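Local structure of hypothetical protein HI1333 (Haemophilus influenzae, 1JO0) at residues V22-N27 with I47-A52; A40-E45 with L84-E89. The protein is of unknown detailed function but probably binds RNA, as a small single-domain member of the CRS1/YhbY (CRM) family. One frame throughout, in Å; residues are numbered along the deposited sequence. Where two conformers were deposited one is given.

Contact 1. Residues V22-N27 with I47-A52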
loop_
_atom_site.group_PDB
_atom_site.type_symbol
_atom_site.label_atom_id
_atom_site.label_comp_id
_atom_site.label_asym_id
_atom_site.label_seq_id
_atom_site.Cartn_x
_atom_site.Cartn_y
_atom_site.Cartn_z
ATOM N N VAL A 22 5.639 -5.096 -4.457
ATOM C CA VAL A 22 5.554 -6.280 -3.617
ATOM C C VAL A 22 4.445 -7.152 -4.188
ATOM O O VAL A 22 3.394 -6.633 -4.575
ATOM C CB VAL A 22 5.253 -5.943 -2.142
ATOM C CG1 VAL A 22 5.156 -7.197 -1.274
ATOM C CG2 VAL A 22 6.309 -4.979 -1.601
ATOM N N MET A 23 4.703 -8.441 -4.175
ATOM C CA MET A 23 3.670 -9.372 -4.612
ATOM C C MET A 23 3.533 -10.406 -3.503
ATOM O O MET A 23 4.530 -10.933 -3.028
ATOM C CB MET A 23 3.987 -9.958 -5.986
ATOM C CG MET A 23 4.086 -8.919 -7.108
ATOM S SD MET A 23 3.903 -9.507 -8.796
ATOM C CE MET A 23 3.620 -11.256 -8.554
ATOM N N LEU A 24 2.271 -10.642 -3.151
ATOM C CA LEU A 24 1.922 -11.772 -2.328
ATOM C C LEU A 24 1.484 -12.976 -3.158
ATOM O O LEU A 24 0.845 -12.830 -4.194
ATOM C CB LEU A 24 0.706 -11.570 -1.428
ATOM C CG LEU A 24 1.088 -10.829 -0.133
ATOM C CD1 LEU A 24 1.544 -9.433 -0.506
ATOM C CD2 LEU A 24 -0.083 -10.831 0.831
ATOM N N GLY A 25 1.789 -14.147 -2.637
ATOM C CA GLY A 25 1.362 -15.414 -3.173
ATOM C C GLY A 25 0.561 -16.214 -2.154
ATOM O O GLY A 25 0.006 -15.663 -1.195
ATOM N N GLY A 26 0.522 -17.530 -2.400
ATOM C CA GLY A 26 -0.232 -18.410 -1.540
ATOM C C GLY A 26 0.050 -18.369 -0.061
ATOM O O GLY A 26 -0.775 -18.764 0.782
ATOM N N ASN A 27 1.229 -17.908 0.335
ATOM C CA ASN A 27 1.579 -17.933 1.754
ATOM C C ASN A 27 1.097 -16.675 2.460
ATOM O O ASN A 27 1.202 -16.612 3.688
ATOM C CB ASN A 27 3.091 -18.128 1.945
ATOM C CG ASN A 27 3.436 -19.581 1.680
ATOM O OD1 ASN A 27 4.199 -19.889 0.766
ATOM N ND2 ASN A 27 2.842 -20.467 2.465
ATOM N N ILE A 47 3.089 3.045 -2.559
ATOM C CA ILE A 47 3.386 1.719 -3.097
ATOM C C ILE A 47 2.109 1.016 -3.580
ATOM O O ILE A 47 1.008 1.267 -3.067
ATOM C CB ILE A 47 4.129 0.817 -2.075
ATOM C CG1 ILE A 47 3.244 0.403 -0.897
ATOM C CG2 ILE A 47 5.427 1.501 -1.629
ATOM C CD1 ILE A 47 3.906 -0.652 -0.036
ATOM N N LYS A 48 2.347 0.090 -4.487
ATOM C CA LYS A 48 1.338 -0.883 -4.924
ATOM C C LYS A 48 1.781 -2.284 -4.525
ATOM O O LYS A 48 2.887 -2.686 -4.776
ATOM C CB LYS A 48 1.216 -0.840 -6.419
ATOM C CG LYS A 48 0.267 0.150 -6.984
ATOM C CD LYS A 48 0.121 -0.115 -8.508
ATOM C CE LYS A 48 -0.808 0.889 -9.045
ATOM N NZ LYS A 48 -0.757 0.875 -10.514
ATOM N N VAL A 49 0.851 -3.006 -3.896
ATOM C CA VAL A 49 1.071 -4.369 -3.434
ATOM C C VAL A 49 0.066 -5.231 -4.194
ATOM O O VAL A 49 -1.143 -4.959 -4.203
ATOM C CB VAL A 49 0.838 -4.519 -1.913
ATOM C CG1 VAL A 49 1.001 -5.960 -1.466
ATOM C CG2 VAL A 49 1.768 -3.595 -1.154
ATOM N N LYS A 50 0.549 -6.251 -4.876
ATOM C CA LYS A 50 -0.295 -7.150 -5.637
ATOM C C LYS A 50 -0.742 -8.297 -4.743
ATOM O O LYS A 50 0.087 -8.935 -4.089
ATOM C CB LYS A 50 0.407 -7.692 -6.891
ATOM C CG LYS A 50 -0.511 -8.393 -7.877
ATOM C CD LYS A 50 0.227 -8.662 -9.194
ATOM C CE LYS A 50 -0.512 -9.638 -10.083
ATOM N NZ LYS A 50 -1.100 -9.031 -11.298
ATOM N N VAL A 51 -2.053 -8.544 -4.722
ATOM C CA VAL A 51 -2.669 -9.563 -3.912
ATOM C C VAL A 51 -3.567 -10.424 -4.805
ATOM O O VAL A 51 -4.783 -10.435 -4.733
ATOM C CB VAL A 51 -3.447 -8.989 -2.715
ATOM C CG1 VAL A 51 -3.834 -10.096 -1.749
ATOM C CG2 VAL A 51 -2.611 -7.913 -2.034
ATOM N N ALA A 52 -2.962 -11.109 -5.772
ATOM C CA ALA A 52 -3.784 -11.871 -6.698
ATOM C C ALA A 52 -4.310 -13.156 -6.059
ATOM O O ALA A 52 -3.820 -13.752 -5.113
ATOM C CB ALA A 52 -2.992 -12.224 -7.957
HETATM O O HOH W 1 -1.892 -13.140 -3.338
#
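Val22 and Met23 pair with Val49 and Lys50 as parallel neighbours in a beta-alpha-beta unit. Its strands are 22-24 and 46-51, and helix 31-44 crosses between them. The unit belongs to the CRM (CRS1/YhbY) fold, and strand 22-24 is an outermost strand of the sheet within the chain. The two short strand segments run 20° apart. Lys50 holds both backbone bonds. Its N bonds to Val22 O at 2.9 Å. Its O accepts Leu24 N, also at 2.9 Å. Val22 O takes a second, weaker contact from Val49 CA at 3.4 Å. Val22 N is buried here and has no partner anywhere in the model.

Leu24 and Val49 turn to the face covered by helices 31-44 and 56-70. Val49 has CG1 opposite its backbone N (chi1 177°), which sends that methyl across to Leu24 CD1 at 3.6 Å. Leu24 also packs on Val33 and Ile62.

Met23 and Lys50 lie on the other face, alongside each other and pointing the same way. Met23 SD is 3.8 Å from Lys50 CD, but both side chains have alternate conformers, so this touch is doubtful. Lys50 NZ goes on to His80.

Beyond the strand, Gly25 and Gly26 open a glycine-rich loop. It is consistent with the GxxG loop of CRM domains, which probably contacts RNA. Where the strands part, one water joins them: it donates to Ala52 O at 2.7 Å and weakly to Leu24 O at 2.9 Å.

Contact 2. Residues A40-E45 with L84-E89; sequences ALNHHE and LYRPSE
Glu45 meets Arg86 mainly through the backbone. Arg86 N donates to Glu45 O at 3.0 Å. Tyr85 CA brings a weaker C-H...O contact to the same oxygen at 3.2 Å. Glu45 is the first residue past helix 31-44, and its positive phi (72°) turns the chain out of the helix.

The carboxylate of Glu45 makes the next group of bonds. OE2 accepts Ser88 N at 2.9 Å, using the lone pair that faces away from OE1. OE1 takes Lys92 N and Ile93 N. One carboxylate thus links the end of helix 31-44 to two points of the chain after strand 81-85. A water lies between Glu45 OE2, to which it donates weakly, and Tyr85 OH, and it sits in the plane of the tyrosine ring at its edge.

In the CRM fold this is where the helix of the beta-alpha-beta unit ends beside the exit of the last strand, 81-85.

The guanidinium of Arg86 is packed and bonded at once. The chain bends at chi3 (69°) and crosses Leu41 at about a right angle. Leu41 CD1 sits over one guanidinium face, 3.8 Å from NH1. Asn42 OD1 lies at the edge, 2.9 Å from NH2, with the amide and guanidinium planes 45° apart. That bond is weak, and Asn42 has a second conformer. Firmer partners are Glu38, which forms a salt bridge to NH2, and Thr70 O, which accepts NH1. Further along, Glu45 CB packs on the Tyr85 ring at CE1, 3.9 Å away.

Waters fill in the polar seam. One lies 2.7 Å from Leu41 O and 2.8 Å from Arg86 O. Another joins Asn42 O to Ser88 OG, which is also bonded to Glu90 N.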
loop_
_atom_site.group_PDB
_atom_site.type_symbol
_atom_site.label_atom_id
_atom_site.label_comp_id
_atom_site.label_asym_id
_atom_site.label_seq_id
_atom_site.Cartn_x
_atom_site.Cartn_y
_atom_site.Cartn_z
ATOM N N ALA A 40 9.556 -1.099 1.166
ATOM C CA ALA A 40 8.969 -0.357 0.064
ATOM C C ALA A 40 8.351 0.957 0.522
ATOM O O ALA A 40 8.526 2.011 -0.078
ATOM C CB ALA A 40 7.951 -1.253 -0.635
ATOM N N LEU A 41 7.620 0.952 1.632
ATOM C CA LEU A 41 7.107 2.161 2.224
ATOM C C LEU A 41 8.223 3.130 2.561
ATOM O O LEU A 41 8.132 4.331 2.301
ATOM C CB LEU A 41 6.274 1.906 3.465
ATOM C CG LEU A 41 4.915 1.241 3.252
ATOM C CD1 LEU A 41 4.340 0.799 4.606
ATOM C CD2 LEU A 41 3.922 2.126 2.532
ATOM N N ASN A 42 9.287 2.632 3.159
ATOM C CA ASN A 42 10.411 3.459 3.549
ATOM C C ASN A 42 11.044 4.174 2.368
ATOM O O ASN A 42 11.296 5.379 2.468
ATOM C CB ASN A 42 11.478 2.635 4.254
ATOM C CG ASN A 42 11.084 2.402 5.704
ATOM O OD1 ASN A 42 10.227 3.101 6.248
ATOM N ND2 ASN A 42 11.779 1.397 6.193
ATOM N N HIS A 43 11.303 3.412 1.285
ATOM C CA HIS A 43 11.967 4.043 0.149
ATOM C C HIS A 43 11.013 4.854 -0.711
ATOM O O HIS A 43 11.404 5.896 -1.238
ATOM C CB HIS A 43 12.661 3.002 -0.729
ATOM C CG HIS A 43 13.855 2.424 -0.011
ATOM N ND1 HIS A 43 14.956 3.170 0.252
ATOM C CD2 HIS A 43 14.043 1.216 0.556
ATOM C CE1 HIS A 43 15.831 2.441 0.910
ATOM N NE2 HIS A 43 15.302 1.236 1.113
ATOM N N HIS A 44 9.769 4.364 -0.889
ATOM C CA HIS A 44 8.919 4.938 -1.919
ATOM C C HIS A 44 7.757 5.794 -1.405
ATOM O O HIS A 44 7.253 6.595 -2.211
ATOM C CB HIS A 44 8.297 3.825 -2.784
ATOM C CG HIS A 44 9.363 3.028 -3.457
ATOM N ND1 HIS A 44 10.135 3.556 -4.460
ATOM C CD2 HIS A 44 9.747 1.746 -3.280
ATOM C CE1 HIS A 44 10.987 2.623 -4.896
ATOM N NE2 HIS A 44 10.760 1.517 -4.195
ATOM N N GLU A 45 7.327 5.589 -0.182
ATOM C CA GLU A 45 6.177 6.252 0.465
ATOM C C GLU A 45 4.864 5.749 -0.127
ATOM O O GLU A 45 4.005 5.257 0.632
ATOM C CB GLU A 45 6.258 7.790 0.362
ATOM C CG GLU A 45 7.431 8.373 1.112
ATOM C CD GLU A 45 7.394 9.896 0.992
ATOM O OE1 GLU A 45 7.426 10.398 -0.141
ATOM O OE2 GLU A 45 7.308 10.599 2.025
ATOM N N LEU A 84 -1.030 1.858 -1.141
ATOM C CA LEU A 84 -0.785 2.245 0.243
ATOM C C LEU A 84 0.157 3.448 0.301
ATOM O O LEU A 84 1.001 3.586 -0.604
ATOM C CB LEU A 84 -0.182 1.110 1.031
ATOM C CG LEU A 84 -0.957 -0.189 1.119
ATOM C CD1 LEU A 84 -0.054 -1.335 1.527
ATOM C CD2 LEU A 84 -2.071 -0.015 2.113
ATOM N N TYR A 85 0.063 4.236 1.346
ATOM C CA TYR A 85 0.945 5.385 1.511
ATOM C C TYR A 85 1.341 5.585 2.955
ATOM O O TYR A 85 0.475 5.553 3.834
ATOM C CB TYR A 85 0.300 6.663 0.978
ATOM C CG TYR A 85 1.071 7.927 1.261
ATOM C CD1 TYR A 85 2.133 8.334 0.446
ATOM C CD2 TYR A 85 0.761 8.759 2.333
ATOM C CE1 TYR A 85 2.827 9.505 0.727
ATOM C CE2 TYR A 85 1.445 9.916 2.600
ATOM C CZ TYR A 85 2.480 10.295 1.798
ATOM O OH TYR A 85 3.161 11.454 2.052
ATOM N N ARG A 86 2.631 5.835 3.194
ATOM C CA ARG A 86 3.046 6.277 4.519
ATOM C C ARG A 86 4.122 7.365 4.356
ATOM O O ARG A 86 5.052 7.111 3.573
ATOM C CB ARG A 86 3.613 5.135 5.330
ATOM C CG ARG A 86 3.846 5.451 6.793
ATOM C CD ARG A 86 4.339 4.241 7.544
ATOM N NE ARG A 86 5.681 3.831 7.186
ATOM C CZ ARG A 86 6.225 2.651 7.450
ATOM N NH1 ARG A 86 5.537 1.684 8.061
ATOM N NH2 ARG A 86 7.484 2.452 7.064
ATOM N N PRO A 87 4.009 8.490 5.027
ATOM C CA PRO A 87 5.006 9.543 4.829
ATOM C C PRO A 87 6.346 9.164 5.446
ATOM O O PRO A 87 6.406 8.470 6.445
ATOM C CB PRO A 87 4.369 10.745 5.537
ATOM C CG PRO A 87 3.520 10.128 6.607
ATOM C CD PRO A 87 2.973 8.871 5.990
ATOM N N SER A 88 7.399 9.704 4.815
ATOM C CA SER A 88 8.795 9.552 5.183
ATOM C C SER A 88 9.272 10.782 5.929
ATOM O O SER A 88 8.780 11.873 5.702
ATOM C CB SER A 88 9.679 9.394 3.900
ATOM O OG SER A 88 11.021 9.296 4.195
ATOM N N GLU A 89 10.278 10.628 6.746
ATOM C CA GLU A 89 10.988 11.728 7.360
ATOM C C GLU A 89 11.742 12.536 6.329
ATOM O O GLU A 89 12.028 13.697 6.642
ATOM C CB GLU A 89 11.978 11.258 8.455
ATOM C CG GLU A 89 11.238 10.447 9.494
ATOM C CD GLU A 89 12.006 10.169 10.757
ATOM O OE1 GLU A 89 11.370 9.982 11.822
ATOM O OE2 GLU A 89 13.252 10.148 10.625
HETATM O O HOH W 2 7.724 6.365 4.075
HETATM O O HOH W 3 8.013 5.634 6.731
HETATM O O HOH W 4 11.875 6.767 4.776
HETATM O O HOH W 5 5.295 12.313 0.896
#

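Overall arrangement
Contacts 1 and 2 sit at different ends of the beta-alpha-beta unit, with centres about 17 Å apart. Helix 31-44, which carries one segment of contact 2, lies in the chain between the two strands of contact 1. They also meet directly. Strands 46-51 and 81-85 are antiparallel neighbours in the sheet, with a probable hydrogen bond from Leu84 N to Ile47 O at 2.9 Å. Ile47 CD1 packs on Leu41 CD2 at 3.8 Å, so this residue of contact 1 lies against the helix of contact 2. Glycerol molecules, probably from the crystallisation liquor, bond Lys48 NZ and Lys50 NZ in contact 1, and a separate one from that at Lys48 bonds His44 O in contact 2.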